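Local atomic coordinates of hydrogenase maturation factor (PDB entry 3VTH), a protein that probably catalyses the ATP-dependent transfer of a carbamoyl group from carbamoyl phosphate to the C-terminal cysteine of HypE during [NiFe]-hydrogenase maturation. Residues I381-P389 and Y420-G428; A404-C414 and N733-A742. One frame throughout, in Å; residues are numbered along the deposited sequence.

Contact 1 of 2, residues I381-P389 and Y420-G428. With APC (diphosphomethylphosphonic acid adenosyl ester), chain F.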
loop_
_atom_site.group_PDB
_atom_site.type_symbol
_atom_site.label_atom_id
_atom_site.label_comp_id
_atom_site.label_asym_id
_atom_site.label_seq_id
_atom_site.Cartn_x
_atom_site.Cartn_y
_atom_site.Cartn_z
ATOM N N ILE A 381 0.128 4.583 -2.007
ATOM C CA ILE A 381 1.593 4.591 -2.111
ATOM C C ILE A 381 2.143 3.305 -1.502
ATOM O O ILE A 381 3.054 2.694 -2.053
ATOM C CB ILE A 381 2.221 5.843 -1.389
ATOM C CG1 ILE A 381 1.893 7.135 -2.144
ATOM C CG2 ILE A 381 3.752 5.712 -1.243
ATOM C CD1 ILE A 381 0.709 7.915 -1.598
ATOM N N ARG A 382 1.586 2.912 -0.350
ATOM C CA ARG A 382 2.024 1.715 0.337
ATOM C C ARG A 382 0.757 0.982 0.759
ATOM O O ARG A 382 -0.004 1.462 1.576
ATOM C CB ARG A 382 2.911 2.071 1.544
ATOM C CG ARG A 382 3.476 0.819 2.291
ATOM C CD ARG A 382 4.334 1.258 3.507
ATOM N NE ARG A 382 5.673 1.670 3.079
ATOM C CZ ARG A 382 6.675 1.964 3.913
ATOM N NH1 ARG A 382 6.484 1.926 5.229
ATOM N NH2 ARG A 382 7.875 2.294 3.425
ATOM N N ARG A 383 0.519 -0.168 0.154
ATOM C CA ARG A 383 -0.711 -0.891 0.402
ATOM C C ARG A 383 -0.443 -1.940 1.468
ATOM O O ARG A 383 0.226 -2.943 1.226
ATOM C CB ARG A 383 -1.248 -1.496 -0.899
ATOM C CG ARG A 383 -2.578 -2.253 -0.722
ATOM C CD ARG A 383 -2.936 -3.051 -1.994
ATOM N NE ARG A 383 -4.075 -3.965 -1.752
ATOM C CZ ARG A 383 -5.349 -3.599 -1.866
ATOM N NH1 ARG A 383 -5.670 -2.356 -2.219
ATOM N NH2 ARG A 383 -6.327 -4.473 -1.630
ATOM N N ALA A 384 -0.961 -1.695 2.659
ATOM C CA ALA A 384 -0.640 -2.550 3.809
ATOM C C ALA A 384 -1.821 -2.584 4.770
ATOM O O ALA A 384 -2.933 -2.922 4.345
ATOM C CB ALA A 384 0.674 -2.090 4.496
ATOM N N ARG A 385 -1.621 -2.253 6.045
ATOM C CA ARG A 385 -2.700 -2.423 7.038
ATOM C C ARG A 385 -4.019 -1.762 6.604
ATOM O O ARG A 385 -4.023 -0.606 6.145
ATOM C CB ARG A 385 -2.303 -1.903 8.432
ATOM C CG ARG A 385 -3.435 -2.088 9.488
ATOM C CD ARG A 385 -3.088 -1.550 10.874
ATOM N NE ARG A 385 -2.494 -0.218 10.854
ATOM C CZ ARG A 385 -3.151 0.926 10.655
ATOM N NH1 ARG A 385 -4.475 0.953 10.463
ATOM N NH2 ARG A 385 -2.469 2.072 10.663
ATOM N N GLY A 386 -5.132 -2.487 6.757
ATOM C CA GLY A 386 -6.442 -1.924 6.400
ATOM C C GLY A 386 -6.836 -2.116 4.943
ATOM O O GLY A 386 -8.020 -2.001 4.615
ATOM N N TYR A 387 -5.861 -2.436 4.081
ATOM C CA TYR A 387 -6.112 -2.734 2.659
ATOM C C TYR A 387 -5.759 -4.182 2.325
ATOM O O TYR A 387 -6.616 -4.963 1.937
ATOM C CB TYR A 387 -5.317 -1.783 1.746
ATOM C CG TYR A 387 -5.778 -0.342 1.797
ATOM C CD1 TYR A 387 -6.479 0.228 0.715
ATOM C CD2 TYR A 387 -5.549 0.445 2.938
ATOM C CE1 TYR A 387 -6.914 1.554 0.765
ATOM C CE2 TYR A 387 -5.982 1.767 2.998
ATOM C CZ TYR A 387 -6.658 2.323 1.911
ATOM O OH TYR A 387 -7.058 3.650 1.977
ATOM N N ALA A 388 -4.482 -4.532 2.458
ATOM C CA ALA A 388 -4.067 -5.917 2.376
ATOM C C ALA A 388 -4.615 -6.671 3.582
ATOM O O ALA A 388 -4.663 -6.129 4.692
ATOM C CB ALA A 388 -2.541 -6.022 2.331
ATOM N N PRO A 389 -4.974 -7.948 3.393
ATOM C CA PRO A 389 -4.768 -8.742 2.189
ATOM C C PRO A 389 -6.006 -8.841 1.266
ATOM O O PRO A 389 -6.193 -9.866 0.600
ATOM C CB PRO A 389 -4.478 -10.119 2.768
ATOM C CG PRO A 389 -5.449 -10.187 3.966
ATOM C CD PRO A 389 -5.515 -8.761 4.502
ATOM N N TYR A 420 -9.292 -14.077 -8.094
ATOM C CA TYR A 420 -8.583 -13.125 -7.231
ATOM C C TYR A 420 -7.096 -13.017 -7.503
ATOM O O TYR A 420 -6.437 -14.007 -7.790
ATOM C CB TYR A 420 -8.776 -13.475 -5.756
ATOM C CG TYR A 420 -10.211 -13.543 -5.286
ATOM C CD1 TYR A 420 -11.018 -12.409 -5.283
ATOM C CD2 TYR A 420 -10.740 -14.731 -4.793
ATOM C CE1 TYR A 420 -12.324 -12.462 -4.820
ATOM C CE2 TYR A 420 -12.069 -14.797 -4.336
ATOM C CZ TYR A 420 -12.837 -13.652 -4.356
ATOM O OH TYR A 420 -14.125 -13.693 -3.921
ATOM N N ALA A 421 -6.575 -11.795 -7.392
ATOM C CA ALA A 421 -5.140 -11.568 -7.339
ATOM C C ALA A 421 -4.864 -11.131 -5.898
ATOM O O ALA A 421 -5.213 -10.020 -5.500
ATOM C CB ALA A 421 -4.725 -10.484 -8.333
ATOM N N PHE A 422 -4.336 -12.059 -5.112
ATOM C CA PHE A 422 -3.960 -11.801 -3.737
ATOM C C PHE A 422 -2.586 -11.155 -3.746
ATOM O O PHE A 422 -1.564 -11.854 -3.707
ATOM C CB PHE A 422 -3.897 -13.109 -2.954
ATOM C CG PHE A 422 -5.246 -13.726 -2.694
ATOM C CD1 PHE A 422 -6.086 -13.204 -1.705
ATOM C CD2 PHE A 422 -5.674 -14.831 -3.428
ATOM C CE1 PHE A 422 -7.358 -13.780 -1.456
ATOM C CE2 PHE A 422 -6.922 -15.417 -3.186
ATOM C CZ PHE A 422 -7.767 -14.897 -2.203
ATOM N N ILE A 423 -2.559 -9.833 -3.851
ATOM C CA ILE A 423 -1.298 -9.103 -3.749
ATOM C C ILE A 423 -0.948 -8.944 -2.247
ATOM O O ILE A 423 -1.810 -8.610 -1.409
ATOM C CB ILE A 423 -1.350 -7.739 -4.505
ATOM C CG1 ILE A 423 0.036 -7.066 -4.507
ATOM C CG2 ILE A 423 -2.424 -6.819 -3.904
ATOM C CD1 ILE A 423 0.164 -5.822 -5.453
ATOM N N SER A 424 0.297 -9.232 -1.897
ATOM C CA SER A 424 0.690 -9.221 -0.495
ATOM C C SER A 424 0.736 -7.798 0.008
ATOM O O SER A 424 0.862 -6.842 -0.777
ATOM C CB SER A 424 2.070 -9.857 -0.323
ATOM O OG SER A 424 3.122 -8.981 -0.729
ATOM N N HIS A 425 0.648 -7.656 1.320
ATOM C CA HIS A 425 0.969 -6.388 1.939
ATOM C C HIS A 425 2.421 -6.020 1.631
ATOM O O HIS A 425 3.236 -6.882 1.315
ATOM C CB HIS A 425 0.736 -6.445 3.449
ATOM C CG HIS A 425 1.617 -7.417 4.185
ATOM N ND1 HIS A 425 1.352 -8.771 4.246
ATOM C CD2 HIS A 425 2.732 -7.219 4.935
ATOM C CE1 HIS A 425 2.274 -9.365 4.988
ATOM N NE2 HIS A 425 3.122 -8.447 5.418
ATOM N N HIS A 426 2.713 -4.726 1.720
ATOM C CA HIS A 426 4.078 -4.202 1.593
ATOM C C HIS A 426 5.082 -5.041 2.384
ATOM O O HIS A 426 4.907 -5.260 3.593
ATOM C CB HIS A 426 4.080 -2.771 2.135
ATOM C CG HIS A 426 5.437 -2.144 2.205
ATOM N ND1 HIS A 426 6.139 -2.020 3.387
ATOM C CD2 HIS A 426 6.206 -1.581 1.249
ATOM C CE1 HIS A 426 7.286 -1.404 3.157
ATOM N NE2 HIS A 426 7.342 -1.111 1.870
ATOM N N ILE A 427 6.118 -5.521 1.701
ATOM C CA ILE A 427 7.155 -6.318 2.340
ATOM C C ILE A 427 8.371 -5.423 2.644
ATOM O O ILE A 427 8.893 -5.454 3.757
ATOM C CB ILE A 427 7.578 -7.533 1.455
ATOM C CG1 ILE A 427 6.360 -8.452 1.170
ATOM C CG2 ILE A 427 8.782 -8.291 2.052
ATOM C CD1 ILE A 427 5.750 -9.120 2.428
ATOM N N GLY A 428 8.794 -4.635 1.662
ATOM C CA GLY A 428 9.904 -3.676 1.854
ATOM C C GLY A 428 10.966 -3.865 0.775
ATOM O O GLY A 428 10.822 -4.712 -0.095
HETATM P PG APC F . 12.483 2.061 7.819
HETATM O O1G APC F . 11.441 1.674 8.838
HETATM O O2G APC F . 13.236 3.308 8.214
HETATM O O3G APC F . 13.390 0.941 7.396
HETATM P PB APC F . 10.269 3.016 6.239
HETATM O O1B APC F . 9.350 1.869 6.521
HETATM O O2B APC F . 10.207 3.556 4.824
HETATM O O3B APC F . 11.770 2.467 6.428
HETATM P PA APC F . 8.456 4.463 8.360
HETATM O O1A APC F . 8.493 5.741 9.164
HETATM O O2A APC F . 8.152 3.232 9.134
HETATM C C3A APC F . 10.049 4.355 7.457
HETATM O "O5'" APC F . 7.313 4.531 7.225
HETATM C "C5'" APC F . 6.564 5.703 6.918
HETATM C "C4'" APC F . 6.459 5.821 5.399
HETATM O "O4'" APC F . 5.598 6.933 5.130
HETATM C "C3'" APC F . 7.825 6.133 4.783
HETATM O "O3'" APC F . 8.039 5.405 3.560
HETATM C "C2'" APC F . 7.734 7.609 4.453
HETATM O "O2'" APC F . 8.638 8.000 3.402
HETATM C "C1'" APC F . 6.241 7.788 4.186
HETATM N N9 APC F . 5.943 9.193 4.439
HETATM C C8 APC F . 5.825 9.814 5.644
HETATM N N7 APC F . 5.594 11.138 5.459
HETATM C C5 APC F . 5.572 11.362 4.128
HETATM C C6 APC F . 5.387 12.528 3.237
HETATM N N6 APC F . 5.161 13.758 3.742
HETATM N N1 APC F . 5.445 12.321 1.902
HETATM C C2 APC F . 5.652 11.100 1.368
HETATM N N3 APC F . 5.838 9.990 2.100
HETATM C C4 APC F . 5.803 10.072 3.460
HETATM O O HOH W 1 -3.857 -6.810 -0.876
HETATM O O HOH W 2 -0.055 -4.524 -1.265
HETATM O O HOH W 3 -3.830 -10.457 -0.878
#

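Contact 2 of 2, residues A404-C414 and N733-A742. With FE (Fe (III) ion), chain I; AP2 (phosphomethylphosphonic acid adenosyl ester), chain H.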
loop_
_atom_site.group_PDB
_atom_site.type_symbol
_atom_site.label_atom_id
_atom_site.label_comp_id
_atom_site.label_asym_id
_atom_site.label_seq_id
_atom_site.Cartn_x
_atom_site.Cartn_y
_atom_site.Cartn_z
ATOM N N ALA A 404 3.687 -14.279 -8.635
ATOM C CA ALA A 404 4.494 -13.189 -9.173
ATOM C C ALA A 404 5.335 -12.634 -8.032
ATOM O O ALA A 404 4.797 -12.242 -7.004
ATOM C CB ALA A 404 3.602 -12.114 -9.777
ATOM N N VAL A 405 6.657 -12.632 -8.219
ATOM C CA VAL A 405 7.590 -12.426 -7.121
ATOM C C VAL A 405 7.848 -10.958 -6.823
ATOM O O VAL A 405 8.427 -10.634 -5.780
ATOM C CB VAL A 405 8.931 -13.184 -7.321
ATOM C CG1 VAL A 405 8.701 -14.720 -7.304
ATOM C CG2 VAL A 405 9.664 -12.717 -8.579
ATOM N N GLY A 406 7.430 -10.078 -7.732
ATOM C CA GLY A 406 7.623 -8.630 -7.527
ATOM C C GLY A 406 8.992 -8.141 -7.963
ATOM O O GLY A 406 9.689 -8.811 -8.745
ATOM N N GLY A 407 9.384 -6.969 -7.472
ATOM C CA GLY A 407 10.667 -6.377 -7.838
ATOM C C GLY A 407 11.629 -6.330 -6.657
ATOM O O GLY A 407 11.709 -7.274 -5.865
ATOM N N PHE A 408 12.341 -5.219 -6.545
ATOM C CA PHE A 408 13.344 -4.998 -5.507
ATOM C C PHE A 408 12.839 -3.944 -4.501
ATOM O O PHE A 408 12.607 -4.273 -3.337
ATOM C CB PHE A 408 14.710 -4.632 -6.144
ATOM C CG PHE A 408 15.635 -3.829 -5.242
ATOM C CD1 PHE A 408 16.197 -2.643 -5.697
ATOM C CD2 PHE A 408 15.926 -4.245 -3.946
ATOM C CE1 PHE A 408 17.055 -1.882 -4.882
ATOM C CE2 PHE A 408 16.768 -3.496 -3.127
ATOM C CZ PHE A 408 17.341 -2.310 -3.597
ATOM N N TYR A 409 12.668 -2.701 -4.944
ATOM C CA TYR A 409 12.147 -1.656 -4.061
ATOM C C TYR A 409 10.704 -1.928 -3.693
ATOM O O TYR A 409 9.916 -2.371 -4.543
ATOM C CB TYR A 409 12.185 -0.288 -4.740
ATOM C CG TYR A 409 13.571 0.242 -5.008
ATOM C CD1 TYR A 409 14.367 0.727 -3.967
ATOM C CD2 TYR A 409 14.082 0.269 -6.307
ATOM C CE1 TYR A 409 15.659 1.235 -4.213
ATOM C CE2 TYR A 409 15.366 0.780 -6.570
ATOM C CZ TYR A 409 16.142 1.257 -5.518
ATOM O OH TYR A 409 17.401 1.750 -5.780
ATOM N N LYS A 410 10.353 -1.643 -2.442
ATOM C CA LYS A 410 8.957 -1.640 -2.019
ATOM C C LYS A 410 8.264 -2.950 -2.408
ATOM O O LYS A 410 7.124 -2.965 -2.891
ATOM C CB LYS A 410 8.229 -0.449 -2.658
ATOM C CG LYS A 410 8.740 0.949 -2.200
ATOM C CD LYS A 410 8.085 2.041 -3.061
ATOM C CE LYS A 410 8.416 3.483 -2.605
ATOM N NZ LYS A 410 9.898 3.797 -2.560
ATOM N N ASN A 411 8.963 -4.053 -2.211
ATOM C CA ASN A 411 8.481 -5.309 -2.761
ATOM C C ASN A 411 7.090 -5.726 -2.262
ATOM O O ASN A 411 6.771 -5.567 -1.086
ATOM C CB ASN A 411 9.499 -6.416 -2.518
ATOM C CG ASN A 411 8.987 -7.783 -2.977
ATOM O OD1 ASN A 411 9.300 -8.256 -4.080
ATOM N ND2 ASN A 411 8.183 -8.399 -2.148
ATOM N N THR A 412 6.271 -6.240 -3.187
ATOM C CA THR A 412 5.166 -7.112 -2.845
ATOM C C THR A 412 5.273 -8.306 -3.799
ATOM O O THR A 412 5.898 -8.205 -4.860
ATOM C CB THR A 412 3.794 -6.446 -3.082
ATOM O OG1 THR A 412 3.708 -6.038 -4.454
ATOM C CG2 THR A 412 3.584 -5.226 -2.145
ATOM N N PHE A 413 4.646 -9.413 -3.412
ATOM C CA PHE A 413 4.426 -10.539 -4.305
ATOM C C PHE A 413 2.924 -10.677 -4.521
ATOM O O PHE A 413 2.141 -10.073 -3.793
ATOM C CB PHE A 413 5.041 -11.831 -3.727
ATOM C CG PHE A 413 4.485 -12.229 -2.382
ATOM C CD1 PHE A 413 3.296 -12.947 -2.290
ATOM C CD2 PHE A 413 5.161 -11.894 -1.207
ATOM C CE1 PHE A 413 2.768 -13.336 -1.030
ATOM C CE2 PHE A 413 4.653 -12.277 0.055
ATOM C CZ PHE A 413 3.462 -12.996 0.143
ATOM N N CYS A 414 2.519 -11.420 -5.553
ATOM C CA CYS A 414 1.096 -11.601 -5.848
ATOM C C CYS A 414 0.834 -13.052 -6.238
ATOM O O CYS A 414 1.623 -13.628 -6.981
ATOM C CB CYS A 414 0.663 -10.633 -6.964
ATOM S SG CYS A 414 -1.077 -10.720 -7.439
ATOM N N ASN A 733 4.207 2.902 -7.967
ATOM C CA ASN A 733 5.604 2.538 -7.659
ATOM C C ASN A 733 5.798 1.016 -7.681
ATOM O O ASN A 733 4.867 0.284 -8.003
ATOM C CB ASN A 733 6.087 3.173 -6.348
ATOM C CG ASN A 733 5.339 2.644 -5.118
ATOM O OD1 ASN A 733 5.159 1.428 -4.944
ATOM N ND2 ASN A 733 4.916 3.562 -4.253
ATOM N N ASP A 734 6.996 0.545 -7.346
ATOM C CA ASP A 734 7.295 -0.886 -7.484
ATOM C C ASP A 734 6.469 -1.832 -6.612
ATOM O O ASP A 734 6.483 -3.047 -6.836
ATOM C CB ASP A 734 8.795 -1.155 -7.310
ATOM C CG ASP A 734 9.597 -0.784 -8.552
ATOM O OD1 ASP A 734 9.000 -0.264 -9.516
ATOM O OD2 ASP A 734 10.821 -1.029 -8.574
ATOM N N GLY A 735 5.780 -1.267 -5.621
ATOM C CA GLY A 735 4.764 -2.004 -4.832
ATOM C C GLY A 735 3.678 -2.612 -5.702
ATOM O O GLY A 735 3.069 -3.606 -5.322
ATOM N N GLY A 736 3.440 -2.031 -6.876
ATOM C CA GLY A 736 2.396 -2.555 -7.778
ATOM C C GLY A 736 2.879 -3.560 -8.827
ATOM O O GLY A 736 2.069 -4.203 -9.473
ATOM N N ILE A 737 4.195 -3.730 -8.964
ATOM C CA ILE A 737 4.791 -4.556 -10.034
ATOM C C ILE A 737 4.262 -6.011 -10.055
ATOM O O ILE A 737 3.974 -6.540 -11.112
ATOM C CB ILE A 737 6.338 -4.532 -9.914
ATOM C CG1 ILE A 737 6.907 -3.192 -10.440
ATOM C CG2 ILE A 737 6.996 -5.726 -10.558
ATOM C CD1 ILE A 737 6.862 -3.010 -11.972
ATOM N N SER A 738 4.129 -6.632 -8.884
ATOM C CA SER A 738 3.687 -8.028 -8.812
ATOM C C SER A 738 2.298 -8.271 -9.415
ATOM O O SER A 738 2.051 -9.324 -9.986
ATOM C CB SER A 738 3.752 -8.530 -7.368
ATOM O OG SER A 738 2.781 -7.853 -6.577
ATOM N N LEU A 739 1.386 -7.306 -9.300
ATOM C CA LEU A 739 0.069 -7.445 -9.924
ATOM C C LEU A 739 0.165 -7.464 -11.462
ATOM O O LEU A 739 -0.497 -8.285 -12.126
ATOM C CB LEU A 739 -0.894 -6.359 -9.445
ATOM C CG LEU A 739 -2.284 -6.381 -10.083
ATOM C CD1 LEU A 739 -3.083 -7.709 -9.732
ATOM C CD2 LEU A 739 -3.080 -5.157 -9.703
ATOM N N GLY A 740 0.996 -6.573 -12.011
ATOM C CA GLY A 740 1.251 -6.546 -13.451
ATOM C C GLY A 740 1.902 -7.827 -13.955
ATOM O O GLY A 740 1.465 -8.380 -14.978
ATOM N N GLN A 741 2.931 -8.306 -13.243
ATOM C CA GLN A 741 3.572 -9.581 -13.587
ATOM C C GLN A 741 2.552 -10.709 -13.606
ATOM O O GLN A 741 2.588 -11.564 -14.489
ATOM C CB GLN A 741 4.666 -9.969 -12.587
ATOM C CG GLN A 741 5.882 -9.042 -12.527
ATOM C CD GLN A 741 6.785 -9.359 -11.343
ATOM O OE1 GLN A 741 6.322 -9.867 -10.308
ATOM N NE2 GLN A 741 8.084 -9.036 -11.480
ATOM N N ALA A 742 1.661 -10.710 -12.614
ATOM C CA ALA A 742 0.647 -11.763 -12.472
ATOM C C ALA A 742 -0.311 -11.797 -13.650
ATOM O O ALA A 742 -0.555 -12.857 -14.205
ATOM C CB ALA A 742 -0.129 -11.613 -11.148
HETATM FE FE FE I . 9.606 0.808 -11.361
HETATM P PB AP2 H . 12.365 1.689 -9.870
HETATM O O1B AP2 H . 12.781 3.085 -10.258
HETATM O O2B AP2 H . 11.486 0.960 -10.839
HETATM O O3B AP2 H . 13.522 0.885 -9.333
HETATM C C3A AP2 H . 11.334 1.985 -8.409
HETATM P PA AP2 H . 9.769 2.851 -8.730
HETATM O O1A AP2 H . 9.080 2.699 -7.381
HETATM O O2A AP2 H . 9.036 2.457 -9.989
HETATM O "O5'" AP2 H . 10.200 4.394 -8.959
HETATM C "C5'" AP2 H . 10.690 5.116 -7.835
HETATM C "C4'" AP2 H . 11.346 6.351 -8.408
HETATM O "O4'" AP2 H . 10.341 7.261 -8.858
HETATM C "C3'" AP2 H . 12.143 7.122 -7.375
HETATM O "O3'" AP2 H . 13.419 6.512 -7.157
HETATM C "C2'" AP2 H . 12.210 8.478 -8.047
HETATM O "O2'" AP2 H . 13.280 8.416 -8.997
HETATM C "C1'" AP2 H . 10.851 8.597 -8.750
HETATM N N9 AP2 H . 9.994 9.475 -7.902
HETATM C C8 AP2 H . 9.547 9.235 -6.644
HETATM N N7 AP2 H . 8.832 10.284 -6.155
HETATM C C5 AP2 H . 8.808 11.229 -7.115
HETATM C C6 AP2 H . 8.231 12.590 -7.262
HETATM N N6 AP2 H . 7.508 13.161 -6.266
HETATM N N1 AP2 H . 8.461 13.243 -8.435
HETATM C C2 AP2 H . 9.158 12.691 -9.451
HETATM N N3 AP2 H . 9.720 11.465 -9.377
HETATM C C4 AP2 H . 9.580 10.704 -8.255
HETATM O O HOH W 4 8.886 -4.472 -6.142
HETATM O O HOH W 5 12.344 -2.874 -7.958
HETATM O O HOH W 6 5.651 -5.678 -6.604
#

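Contact 1 of 2, residues I381-P389 and Y420-G428
Arg-382 and His-426 both start with CG anti to the backbone N (chi1 -177° in Arg-382), and a bend at chi3 (-80°) then lays the guanidinium flat on the imidazole. The two planes are 15° apart with centres 3.9 Å from each other, and Arg-382 CD adds a CH-pi contact over the same ring face. The sugar of the nucleotide analogue APC lies against the other face of the guanidinium, while the outer nitrogens of Arg-382 grip the beta phosphate: NH1 to O1B at 3.1 Å, NH2 to O2B at 3.0 Å. An alanine here is likely to leave those two phosphate oxygens without their donors and the imidazole without its stacking partner. The backbone closes up behind, where His-426 N donates to Arg-383 O at 3.1 Å. Ala-388 CB presses on His-425 CB at 3.5 Å. Arg-383 NE reaches Ile-423 O through water 1; its NH1 goes to Lys-729 O. The loop 381-389 thus packs, mostly buried, against the end of strand 420-423 and the loop after it. At the APC pocket, where Lys-245, Lys-250, Ser-329 and Asn-331 also bind, a histidine of the Kae1-like part stacks on an arginine of the YrdC-like part.

Contact 2 of 2, residues A404-C414 and N733-A742
The Tyr-409 ring has Phe-408 CE1 over one face, toward the rim, and meets a terminal phosphonate oxygen of the ligand AP2 and Asp-734 OD2 at its edge. Lys-410 runs across Asn-733 at about a right angle, its CD 3.5 Å from the amide carbon CG. The Gln-741 amide answers Gly-406 twice. Its OE1 takes the N-H of Gly-406 at 2.8 Å, in the carbonyl plane and on a lone pair, whereas its NE2 donates to Gly-406 O from well above that carbonyl's plane, at 3.2 Å. The hydroxyls form a chain: Ser-738 OG donates to Thr-412 OG1 at 2.9 Å, and Thr-412 OG1 in turn donates to Gly-735 O at 2.7 Å. Ser-738 has OG between its backbone N and carbonyl carbon (chi1 68°), which aims it at the threonine. Asn-733 OD1 receives Gly-735 N in an Asx turn, and next to it Asp-734 binds the iron through OD1 at 2.2 Å and hands its N-H to AP2 O1A; His-483, His-487 and Asp-507 complete the protein ligands. Past the hydroxyls, Cys-414 SG and Ala-404 CB close on Ala-742 CB. The loop joining strands 402-404 and 414-417 therefore rests on residues 733-736 and the helix 737-749 that follows, whose Ile-737 and Leu-739 also touch helix 483-494 and whose Gln-741 touches strand 456-460.

From the N terminus, the chain first lays down 381-389, following strand 377-378 at the end of the ten-stranded sheet, then 404-414, then 420-428, and only much later 733-742. The segments alternate, so the contacts cross. Contact 1 closes a short loop of 30 residues holding strands 392-393, 402-404 and 414-417; contact 2 spans 318 residues and brings the two Kae1-like subdomains together. Their centres are 10 Å apart and they touch directly: Ser-424 N probably bonds to Phe-413 O, Ile-427 N to Asn-411 O, and Ile-423 CD1 packs on Ser-738 OG. Together they connect the surroundings of the APC pocket with those of the iron and AP2 site.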